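Local atomic coordinates of TrwG component of type IV secretion system (Bartonella birtlesii, PDB entry 4JF8), a protein that probably serves as a VirB8-like inner-membrane component of a type IV secretion system, contributing its soluble, NTF2-like domain to the assembly of the secretion channel. Residues V44-L49 with I143-Y147; Q51-R56 with T70-S75; A118-T124 with Q137-I143. One frame throughout, in Å; residues are numbered along the deposited sequence. Where two conformers were deposited one is given.

Interaction 1: residues V44-L49 with I143-Y147; sequences VDRYWL and IGYTY. With EDO (1,2-ethanediol), chain D.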
loop_
_atom_site.group_PDB
_atom_site.type_symbol
_atom_site.label_atom_id
_atom_site.label_comp_id
_atom_site.label_asym_id
_atom_site.label_seq_id
_atom_site.Cartn_x
_atom_site.Cartn_y
_atom_site.Cartn_z
ATOM N N VAL A 44 -5.959 -4.757 -13.395
ATOM C CA VAL A 44 -4.834 -5.175 -12.572
ATOM C C VAL A 44 -3.562 -4.420 -12.950
ATOM O O VAL A 44 -2.827 -3.960 -12.067
ATOM C CB VAL A 44 -4.645 -6.701 -12.583
ATOM C CG1 VAL A 44 -3.331 -7.082 -11.935
ATOM C CG2 VAL A 44 -5.842 -7.358 -11.883
ATOM N N ASP A 45 -3.299 -4.226 -14.236
ATOM C CA ASP A 45 -2.104 -3.498 -14.627
ATOM C C ASP A 45 -2.195 -2.061 -14.079
ATOM O O ASP A 45 -1.219 -1.513 -13.563
ATOM C CB ASP A 45 -1.933 -3.442 -16.141
ATOM C CG ASP A 45 -1.523 -4.764 -16.764
ATOM O OD1 ASP A 45 -1.417 -5.803 -16.097
ATOM O OD2 ASP A 45 -1.349 -4.760 -18.024
ATOM N N ARG A 46 -3.369 -1.436 -14.174
ATOM C CA ARG A 46 -3.538 -0.075 -13.648
ATOM C C ARG A 46 -3.284 -0.022 -12.144
ATOM O O ARG A 46 -2.686 0.928 -11.661
ATOM C CB ARG A 46 -4.921 0.494 -13.971
ATOM C CG ARG A 46 -5.076 0.938 -15.420
ATOM C CD ARG A 46 -6.441 1.534 -15.664
ATOM N NE ARG A 46 -6.440 2.295 -16.909
ATOM C CZ ARG A 46 -7.508 2.571 -17.650
ATOM N NH1 ARG A 46 -8.719 2.141 -17.306
ATOM N NH2 ARG A 46 -7.347 3.271 -18.761
ATOM N N TYR A 47 -3.721 -1.044 -11.406
ATOM C CA TYR A 47 -3.460 -1.099 -9.963
ATOM C C TYR A 47 -1.958 -1.019 -9.698
ATOM O O TYR A 47 -1.507 -0.190 -8.880
ATOM C CB TYR A 47 -4.038 -2.377 -9.362
ATOM C CG TYR A 47 -3.666 -2.580 -7.915
ATOM C CD1 TYR A 47 -4.354 -1.928 -6.911
ATOM C CD2 TYR A 47 -2.571 -3.373 -7.548
ATOM C CE1 TYR A 47 -4.012 -2.089 -5.576
ATOM C CE2 TYR A 47 -2.213 -3.537 -6.216
ATOM C CZ TYR A 47 -2.932 -2.876 -5.240
ATOM O OH TYR A 47 -2.593 -3.010 -3.909
ATOM N N TRP A 48 -1.179 -1.862 -10.361
ATOM C CA TRP A 48 0.267 -1.895 -10.134
ATOM C C TRP A 48 0.989 -0.645 -10.630
ATOM O O TRP A 48 1.876 -0.123 -9.947
ATOM C CB TRP A 48 0.901 -3.180 -10.691
ATOM C CG TRP A 48 0.479 -4.347 -9.863
ATOM C CD1 TRP A 48 -0.409 -5.327 -10.215
ATOM C CD2 TRP A 48 0.867 -4.618 -8.514
ATOM N NE1 TRP A 48 -0.595 -6.183 -9.162
ATOM C CE2 TRP A 48 0.167 -5.769 -8.099
ATOM C CE3 TRP A 48 1.714 -3.978 -7.601
ATOM C CZ2 TRP A 48 0.309 -6.292 -6.803
ATOM C CZ3 TRP A 48 1.857 -4.517 -6.343
ATOM C CH2 TRP A 48 1.161 -5.652 -5.958
ATOM N N LEU A 49 0.588 -0.144 -11.794
ATOM C CA LEU A 49 1.172 1.079 -12.327
ATOM C C LEU A 49 0.898 2.266 -11.424
ATOM O O LEU A 49 1.775 3.104 -11.214
ATOM C CB LEU A 49 0.636 1.346 -13.733
ATOM C CG LEU A 49 1.133 0.329 -14.781
ATOM C CD1 LEU A 49 0.224 0.335 -16.012
ATOM C CD2 LEU A 49 2.597 0.536 -15.165
ATOM N N ILE A 143 6.375 3.979 -19.052
ATOM C CA ILE A 143 6.729 2.840 -18.203
ATOM C C ILE A 143 6.712 1.548 -18.998
ATOM O O ILE A 143 5.735 1.238 -19.685
ATOM C CB ILE A 143 5.740 2.705 -17.038
ATOM C CG1 ILE A 143 5.558 4.060 -16.347
ATOM C CG2 ILE A 143 6.229 1.654 -16.046
ATOM C CD1 ILE A 143 4.658 4.032 -15.132
ATOM N N GLY A 144 7.800 0.789 -18.912
ATOM C CA GLY A 144 7.810 -0.578 -19.401
ATOM C C GLY A 144 7.677 -1.487 -18.200
ATOM O O GLY A 144 8.261 -1.224 -17.140
ATOM N N TYR A 145 6.907 -2.555 -18.344
ATOM C CA TYR A 145 6.637 -3.455 -17.214
ATOM C C TYR A 145 6.377 -4.860 -17.691
ATOM O O TYR A 145 6.081 -5.088 -18.865
ATOM C CB TYR A 145 5.488 -2.939 -16.344
ATOM C CG TYR A 145 4.134 -2.956 -17.010
ATOM C CD1 TYR A 145 3.258 -4.005 -16.839
ATOM C CD2 TYR A 145 3.726 -1.895 -17.820
ATOM C CE1 TYR A 145 2.002 -4.016 -17.440
ATOM C CE2 TYR A 145 2.486 -1.892 -18.432
ATOM C CZ TYR A 145 1.615 -2.947 -18.228
ATOM O OH TYR A 145 0.365 -2.943 -18.820
ATOM N N THR A 146 6.480 -5.802 -16.769
ATOM C CA THR A 146 6.248 -7.210 -17.033
ATOM C C THR A 146 5.866 -7.853 -15.705
ATOM O O THR A 146 5.953 -7.231 -14.645
ATOM C CB THR A 146 7.513 -7.878 -17.622
ATOM O OG1 THR A 146 7.169 -9.166 -18.143
ATOM C CG2 THR A 146 8.624 -7.995 -16.585
ATOM N N TYR A 147 5.452 -9.103 -15.779
ATOM C CA TYR A 147 5.196 -9.913 -14.583
ATOM C C TYR A 147 6.060 -11.155 -14.681
ATOM O O TYR A 147 5.931 -11.915 -15.648
ATOM C CB TYR A 147 3.727 -10.309 -14.479
ATOM C CG TYR A 147 2.753 -9.161 -14.319
ATOM C CD1 TYR A 147 2.238 -8.486 -15.424
ATOM C CD2 TYR A 147 2.325 -8.775 -13.060
ATOM C CE1 TYR A 147 1.329 -7.466 -15.273
ATOM C CE2 TYR A 147 1.410 -7.756 -12.892
ATOM C CZ TYR A 147 0.914 -7.105 -13.998
ATOM O OH TYR A 147 -0.043 -6.123 -13.816
HETATM C C1 EDO D . -3.166 -8.073 -6.351
HETATM O O1 EDO D . -4.062 -9.185 -6.463
HETATM C C2 EDO D . -3.448 -7.133 -7.507
HETATM O O2 EDO D . -2.969 -7.780 -8.694
#

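Interaction 2: residues Q51-R56 with T70-S75; sequences QYVLNR and TTALLS. With EDO (1,2-ethanediol), chain C.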
loop_
_atom_site.group_PDB
_atom_site.type_symbol
_atom_site.label_atom_id
_atom_site.label_comp_id
_atom_site.label_asym_id
_atom_site.label_seq_id
_atom_site.Cartn_x
_atom_site.Cartn_y
_atom_site.Cartn_z
ATOM N N GLN A 51 0.229 2.113 -8.155
ATOM C CA GLN A 51 1.012 1.933 -6.940
ATOM C C GLN A 51 2.449 2.364 -7.203
ATOM O O GLN A 51 3.083 3.024 -6.368
ATOM C CB GLN A 51 0.994 0.469 -6.526
ATOM C CG GLN A 51 1.753 0.230 -5.234
ATOM C CD GLN A 51 1.641 -1.187 -4.689
ATOM O OE1 GLN A 51 2.641 -1.879 -4.502
ATOM N NE2 GLN A 51 0.429 -1.624 -4.452
ATOM N N TYR A 52 2.995 2.014 -8.368
ATOM C CA TYR A 52 4.365 2.357 -8.676
ATOM C C TYR A 52 4.594 3.864 -8.743
ATOM O O TYR A 52 5.505 4.385 -8.093
ATOM C CB TYR A 52 4.813 1.694 -9.989
ATOM C CG TYR A 52 6.315 1.775 -10.179
ATOM C CD1 TYR A 52 7.145 0.881 -9.505
ATOM C CD2 TYR A 52 6.915 2.780 -10.950
ATOM C CE1 TYR A 52 8.524 0.946 -9.618
ATOM C CE2 TYR A 52 8.290 2.847 -11.069
ATOM C CZ TYR A 52 9.089 1.945 -10.386
ATOM O OH TYR A 52 10.472 2.017 -10.550
ATOM N N VAL A 53 3.773 4.561 -9.513
ATOM C CA VAL A 53 3.959 5.988 -9.677
ATOM C C VAL A 53 3.757 6.708 -8.350
ATOM O O VAL A 53 4.528 7.603 -7.994
ATOM C CB VAL A 53 3.069 6.557 -10.804
ATOM C CG1 VAL A 53 3.140 8.079 -10.814
ATOM C CG2 VAL A 53 3.518 6.015 -12.160
ATOM N N LEU A 54 2.726 6.338 -7.600
ATOM C CA LEU A 54 2.486 7.008 -6.324
ATOM C C LEU A 54 3.657 6.779 -5.382
ATOM O O LEU A 54 4.088 7.701 -4.675
ATOM C CB LEU A 54 1.189 6.522 -5.673
ATOM C CG LEU A 54 -0.100 7.000 -6.349
ATOM C CD1 LEU A 54 -1.302 6.389 -5.652
ATOM C CD2 LEU A 54 -0.185 8.525 -6.327
ATOM N N ASN A 55 4.166 5.562 -5.307
ATOM C CA ASN A 55 5.233 5.285 -4.340
ATOM C C ASN A 55 6.573 5.859 -4.769
ATOM O O ASN A 55 7.364 6.246 -3.911
ATOM C CB ASN A 55 5.328 3.796 -4.026
ATOM C CG ASN A 55 4.284 3.365 -3.041
ATOM O OD1 ASN A 55 4.490 3.466 -1.830
ATOM N ND2 ASN A 55 3.170 2.867 -3.523
ATOM N N ARG A 56 6.814 5.960 -6.061
ATOM C CA ARG A 56 8.106 6.442 -6.552
ATOM C C ARG A 56 8.189 7.963 -6.552
ATOM O O ARG A 56 9.231 8.532 -6.221
ATOM C CB ARG A 56 8.386 5.894 -7.954
ATOM C CG ARG A 56 9.712 6.395 -8.503
ATOM C CD ARG A 56 10.237 5.599 -9.651
ATOM N NE ARG A 56 11.421 6.213 -10.254
ATOM C CZ ARG A 56 12.295 5.591 -11.033
ATOM N NH1 ARG A 56 12.208 4.284 -11.271
ATOM N NH2 ARG A 56 13.303 6.278 -11.563
ATOM N N THR A 70 8.725 0.013 -1.439
ATOM C CA THR A 70 7.780 -0.470 -2.441
ATOM C C THR A 70 8.341 -0.235 -3.839
ATOM O O THR A 70 8.314 -1.123 -4.702
ATOM C CB THR A 70 6.418 0.227 -2.291
ATOM O OG1 THR A 70 5.844 -0.079 -1.018
ATOM C CG2 THR A 70 5.464 -0.168 -3.372
ATOM N N THR A 71 8.852 0.973 -4.070
ATOM C CA THR A 71 9.436 1.265 -5.374
ATOM C C THR A 71 10.558 0.271 -5.707
ATOM O O THR A 71 10.607 -0.284 -6.816
ATOM C CB THR A 71 9.969 2.696 -5.443
ATOM O OG1 THR A 71 8.908 3.605 -5.173
ATOM C CG2 THR A 71 10.511 2.999 -6.815
ATOM N N ALA A 72 11.437 0.018 -4.752
ATOM C CA ALA A 72 12.536 -0.913 -4.986
ATOM C C ALA A 72 12.036 -2.318 -5.300
ATOM O O ALA A 72 12.523 -2.983 -6.217
ATOM C CB ALA A 72 13.487 -0.936 -3.806
ATOM N N LEU A 73 11.040 -2.765 -4.532
ATOM C CA LEU A 73 10.510 -4.120 -4.726
ATOM C C LEU A 73 9.947 -4.322 -6.119
ATOM O O LEU A 73 10.085 -5.383 -6.720
ATOM C CB LEU A 73 9.433 -4.378 -3.672
ATOM C CG LEU A 73 8.812 -5.768 -3.674
ATOM C CD1 LEU A 73 9.806 -6.843 -3.249
ATOM C CD2 LEU A 73 7.558 -5.749 -2.811
ATOM N N LEU A 74 9.300 -3.289 -6.643
ATOM C CA LEU A 74 8.588 -3.370 -7.908
ATOM C C LEU A 74 9.428 -3.015 -9.114
ATOM O O LEU A 74 8.881 -2.946 -10.216
ATOM C CB LEU A 74 7.331 -2.485 -7.838
ATOM C CG LEU A 74 6.298 -2.794 -6.748
ATOM C CD1 LEU A 74 5.116 -1.876 -6.947
ATOM C CD2 LEU A 74 5.872 -4.260 -6.790
ATOM N N SER A 75 10.731 -2.834 -8.918
ATOM C CA SER A 75 11.657 -2.450 -9.992
ATOM C C SER A 75 12.648 -3.559 -10.276
ATOM O O SER A 75 13.149 -4.192 -9.356
ATOM C CB SER A 75 12.455 -1.224 -9.562
ATOM O OG SER A 75 11.620 -0.090 -9.282
HETATM C C1 EDO C . 9.814 8.435 -2.670
HETATM O O1 EDO C . 10.441 9.003 -3.832
HETATM C C2 EDO C . 10.450 7.119 -2.318
HETATM O O2 EDO C . 10.062 6.206 -3.302
#

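Interaction 3: residues A118-T124 with Q137-I143; sequences ATVRFTT and QHQIATI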
loop_
_atom_site.group_PDB
_atom_site.type_symbol
_atom_site.label_atom_id
_atom_site.label_comp_id
_atom_site.label_asym_id
_atom_site.label_seq_id
_atom_site.Cartn_x
_atom_site.Cartn_y
_atom_site.Cartn_z
ATOM N N ALA A 118 3.083 1.569 -20.753
ATOM C CA ALA A 118 1.991 2.413 -20.304
ATOM C C ALA A 118 2.482 3.831 -20.202
ATOM O O ALA A 118 3.672 4.079 -19.975
ATOM C CB ALA A 118 1.475 1.938 -18.957
ATOM N N THR A 119 1.569 4.768 -20.369
ATOM C CA THR A 119 1.827 6.131 -19.972
ATOM C C THR A 119 0.929 6.480 -18.800
ATOM O O THR A 119 -0.201 6.006 -18.696
ATOM C CB THR A 119 1.608 7.140 -21.103
ATOM O OG1 THR A 119 0.296 6.981 -21.593
ATOM C CG2 THR A 119 2.562 6.921 -22.218
ATOM N N VAL A 120 1.461 7.281 -17.897
ATOM C CA VAL A 120 0.731 7.733 -16.738
ATOM C C VAL A 120 0.826 9.247 -16.692
ATOM O O VAL A 120 1.942 9.774 -16.609
ATOM C CB VAL A 120 1.285 7.137 -15.425
ATOM C CG1 VAL A 120 0.505 7.667 -14.230
ATOM C CG2 VAL A 120 1.263 5.608 -15.474
ATOM N N ARG A 121 -0.314 9.935 -16.739
ATOM C CA ARG A 121 -0.379 11.392 -16.597
ATOM C C ARG A 121 -0.565 11.693 -15.133
ATOM O O ARG A 121 -1.496 11.171 -14.534
ATOM C CB ARG A 121 -1.562 11.954 -17.382
ATOM C CG ARG A 121 -1.333 11.981 -18.878
ATOM C CD ARG A 121 -2.573 12.376 -19.659
ATOM N NE ARG A 121 -3.092 13.676 -19.281
ATOM C CZ ARG A 121 -4.212 13.851 -18.593
ATOM N NH1 ARG A 121 -4.931 12.803 -18.222
ATOM N NH2 ARG A 121 -4.626 15.071 -18.293
ATOM N N PHE A 122 0.326 12.501 -14.567
ATOM C CA PHE A 122 0.255 12.858 -13.151
ATOM C C PHE A 122 0.789 14.230 -12.899
ATOM O O PHE A 122 1.562 14.786 -13.684
ATOM C CB PHE A 122 0.998 11.841 -12.253
ATOM C CG PHE A 122 2.502 11.820 -12.432
ATOM C CD1 PHE A 122 3.334 12.450 -11.531
ATOM C CD2 PHE A 122 3.087 11.167 -13.510
ATOM C CE1 PHE A 122 4.705 12.426 -11.679
ATOM C CE2 PHE A 122 4.462 11.125 -13.655
ATOM C CZ PHE A 122 5.272 11.761 -12.740
ATOM N N THR A 123 0.357 14.803 -11.782
ATOM C CA THR A 123 0.868 16.094 -11.349
ATOM C C THR A 123 1.664 15.931 -10.067
ATOM O O THR A 123 1.415 15.020 -9.255
ATOM C CB THR A 123 -0.252 17.109 -11.108
ATOM O OG1 THR A 123 -1.095 16.672 -10.030
ATOM C CG2 THR A 123 -1.048 17.341 -12.399
ATOM N N THR A 124 2.678 16.763 -9.897
ATOM C CA THR A 124 3.356 16.837 -8.612
ATOM C C THR A 124 3.302 18.282 -8.148
ATOM O O THR A 124 3.245 19.216 -8.933
ATOM C CB THR A 124 4.812 16.385 -8.689
ATOM O OG1 THR A 124 5.577 17.268 -9.520
ATOM C CG2 THR A 124 4.887 14.995 -9.232
ATOM N N GLN A 137 3.435 20.686 -11.324
ATOM C CA GLN A 137 4.175 20.152 -12.468
ATOM C C GLN A 137 3.317 19.097 -13.133
ATOM O O GLN A 137 2.926 18.146 -12.491
ATOM C CB GLN A 137 5.477 19.503 -12.022
ATOM C CG GLN A 137 6.387 20.396 -11.199
ATOM C CD GLN A 137 6.886 21.554 -12.004
ATOM O OE1 GLN A 137 7.511 21.369 -13.052
ATOM N NE2 GLN A 137 6.596 22.768 -11.546
ATOM N N HIS A 138 3.030 19.254 -14.418
ATOM C CA HIS A 138 2.266 18.265 -15.194
ATOM C C HIS A 138 3.241 17.367 -15.911
ATOM O O HIS A 138 3.979 17.810 -16.785
ATOM C CB HIS A 138 1.346 18.992 -16.172
ATOM C CG HIS A 138 0.382 19.905 -15.489
ATOM N ND1 HIS A 138 -0.891 19.515 -15.138
ATOM C CD2 HIS A 138 0.521 21.178 -15.052
ATOM C CE1 HIS A 138 -1.499 20.515 -14.520
ATOM N NE2 HIS A 138 -0.656 21.525 -14.440
ATOM N N GLN A 139 3.239 16.094 -15.527
ATOM C CA GLN A 139 4.231 15.132 -15.968
ATOM C C GLN A 139 3.576 13.921 -16.629
ATOM O O GLN A 139 2.383 13.665 -16.444
ATOM C CB GLN A 139 5.061 14.654 -14.775
ATOM C CG GLN A 139 5.837 15.766 -14.079
ATOM C CD GLN A 139 6.753 15.256 -12.982
ATOM O OE1 GLN A 139 6.640 15.649 -11.823
ATOM N NE2 GLN A 139 7.659 14.364 -13.342
ATOM N N ILE A 140 4.374 13.205 -17.407
ATOM C CA ILE A 140 3.995 11.917 -18.010
ATOM C C ILE A 140 5.087 10.926 -17.691
ATOM O O ILE A 140 6.263 11.174 -18.003
ATOM C CB ILE A 140 3.914 11.950 -19.556
ATOM C CG1 ILE A 140 2.984 13.064 -20.009
ATOM C CG2 ILE A 140 3.425 10.612 -20.105
ATOM C CD1 ILE A 140 1.544 12.768 -19.695
ATOM N N ALA A 141 4.722 9.799 -17.068
ATOM C CA ALA A 141 5.646 8.673 -16.934
ATOM C C ALA A 141 5.438 7.722 -18.091
ATOM O O ALA A 141 4.296 7.386 -18.418
ATOM C CB ALA A 141 5.439 7.920 -15.635
ATOM N N THR A 142 6.536 7.295 -18.697
ATOM C CA THR A 142 6.500 6.275 -19.753
ATOM C C THR A 142 7.139 5.058 -19.130
ATOM O O THR A 142 8.292 5.113 -18.680
ATOM C CB THR A 142 7.257 6.740 -21.019
ATOM O OG1 THR A 142 6.656 7.943 -21.506
ATOM C CG2 THR A 142 7.220 5.673 -22.080
ATOM N N ILE A 143 6.375 3.979 -19.052
ATOM C CA ILE A 143 6.729 2.840 -18.203
ATOM C C ILE A 143 6.712 1.548 -18.998
ATOM O O ILE A 143 5.735 1.238 -19.685
ATOM C CB ILE A 143 5.740 2.705 -17.038
ATOM C CG1 ILE A 143 5.558 4.060 -16.347
ATOM C CG2 ILE A 143 6.229 1.654 -16.046
ATOM C CD1 ILE A 143 4.658 4.032 -15.132
#

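Interaction 1: residues V44-L49 with I143-Y147
Leu49 lies over one face of the Tyr145 ring, its side chain crossing that of the tyrosine at about a right angle. Its CD2 branch does most of the touching, 3.8 Å from Tyr145 CD2, and the same methyl also meets Ile143 CG2 at 3.9 Å as the leucine and isoleucine run past each other in opposite directions. One helical turn earlier, Asp45 spreads its carboxylate between two phenols. Tyr145 OH donates to Asp45 OD2 at 2.6 Å and Tyr147 OH donates to Asp45 OD1 at 2.7 Å, so each oxygen takes a hydroxyl. Both donors stand above the carboxylate plane, 46° out of it for Tyr145. The two rings are turned very differently against the carboxylate: Tyr145 is nearly perpendicular to it, Tyr147 inclined by 29°. Ser39 and the backbone N of Tyr40 also bond to the carboxylate, so this buried acid has four hydrogen-bond partners, which would be expected to favour its charged form. Helix 42-57 here crosses the concave side of the curved antiparallel sheet, as the long helix does in the NTF2-like fold of VirB8 periplasmic domains. A chi1 of 68° swings the Tyr145 ring over its own backbone and carries the phenol oxygen to Asp45. Trp48 CD1 comes to the edge of the Tyr147 ring, 4.0 Å from Tyr147 CE2. Trp48 NE1 gives its hydrogen to O2 of an ethanediol at 2.9 Å, and the same diol is bonded by Trp48 of the second subunit.

Interaction 2: residues Q51-R56 with T70-S75
The Tyr52 ring turns its edge to the 70-75 segment: Leu74 CB lies near the ring plane, 3.8 Å from Tyr52 CD1, and Ser75 OG also sits at the edge. The guanidinium of Arg56 likewise has the phenol carbon Tyr52 CZ at its edge, while Tyr169 meets the Tyr52 ring edge-to-face. The phenol oxygen joins a chain of hydrogen bonds. Arg56 NH1 donates to Tyr52 OH at 2.9 Å, practically in the guanidinium plane; Tyr52 OH donates to Ser75 OG at 2.7 Å, and Ser75 OG donates in turn to Thr71 O, also at 2.7 Å. That last donor stands 36° above the carbonyl plane. This chain ties the end of helix 64-73 to helix 42-57, and the two bonds at the hydroxyl fix where the buried Tyr52 ring ends.

Thr71 presses its CG2 methyl against the aliphatic part of Arg56, 3.8 Å from Arg56 CB. This methyl is anti to the backbone N (chi1 of OG1 -58°), which turns OG1 back to the carbonyl of Asn67 on its own helix. Thr70 uses its methyl in the same way, 3.7 Å from Asn55 CG and touching the amide oxygen of Gln51, while its OG1 bonds to Leu66 O. Asn55 ND2 turns back to its own helix, donating to Gln51 O at 2.9 Å from the face of that carbonyl opposite to Asn55 N; Asn55 OD1 takes a hydrogen from Asn67 ND2. An ethanediol bridges the carbonyls of Asn55 and Arg56. With Thr70 and Thr71 on its near side, helix 64-73 comes close, the CA atoms of Arg56 and Thr71 being the nearest pair. This is helix-on-helix packing of the NTF2-like fold, in which shorter helices back the long helix that lies on the sheet.

Interaction 3: residues A118-T124 with Q137-I143
This is a regular antiparallel pairing of the two strands of the hairpin 117-128 and 137-147, the central pair of the four-stranded sheet. Seven residue pairs are in register from Ala118-Ile143 to Thr124-Gln137. The hydrogen-bonded pairs Ala118-Ile143, Val120-Ala141, Phe122-Gln139 and Thr124-Gln137 exchange two backbone bonds each, eight in all, as in Ala141 N to Val120 O at 2.8 Å. Their side chains fall on the face turned to helix 42-57, and the non-hydrogen-bonded pairs Thr119-Thr142, Arg121-Ile140 and Thr123-His138 fall on the other face.

On the helix side Phe122 lies across the neighbouring strand. Its chi1 of 67° puts CG between the backbone N and the carbonyl carbon, bringing the ring over Gln139. There Gln139 CB makes a CH-pi contact, 3.8 Å from the ring centroid and 21° off the normal, and Phe122 CE2 reaches Ala141 CB at 3.9 Å, with Ala141 N at the ring's edge. Further along, Val120 CG2 packs on Ile143 CD1 at 3.8 Å. Gln137 CB comes up to Thr124 OG1 at 3.4 Å. Thr119, Arg121, Thr123, His138 and Thr142 make the other face mostly polar, with Ile140 among them; in the conformer given, Arg121 forms a salt bridge to Glu174.

The eight backbone bonds thus set the register of the strands whatever side chains they carry, while Val120, Phe122, Ala141 and Ile143 give the helix-facing side an apolar patch on which helix 42-57 can pack.

Interactions 1 and 2 share helix 42-57, and both are buried; interaction 3 is the strand pairing on which that helix rests, and is only partly buried. Strand 137-147 serves interactions 1 and 3, which share Ile143. Val53, facing away from the 70-75 segment, joins interaction 2 to the sheet by packing on Ile143, Val120 and Phe122, while Leu49 of interaction 1 packs on Ala118. The chemistry follows position: interaction 1 sets one carboxylate against two phenols near the subunit interface, interaction 2 combines methyl packing with a chain of hydroxyl hydrogen bonds between helices, and interaction 3 relies on backbone hydrogen bonds, with an apolar patch toward the helix and a mostly polar outer face.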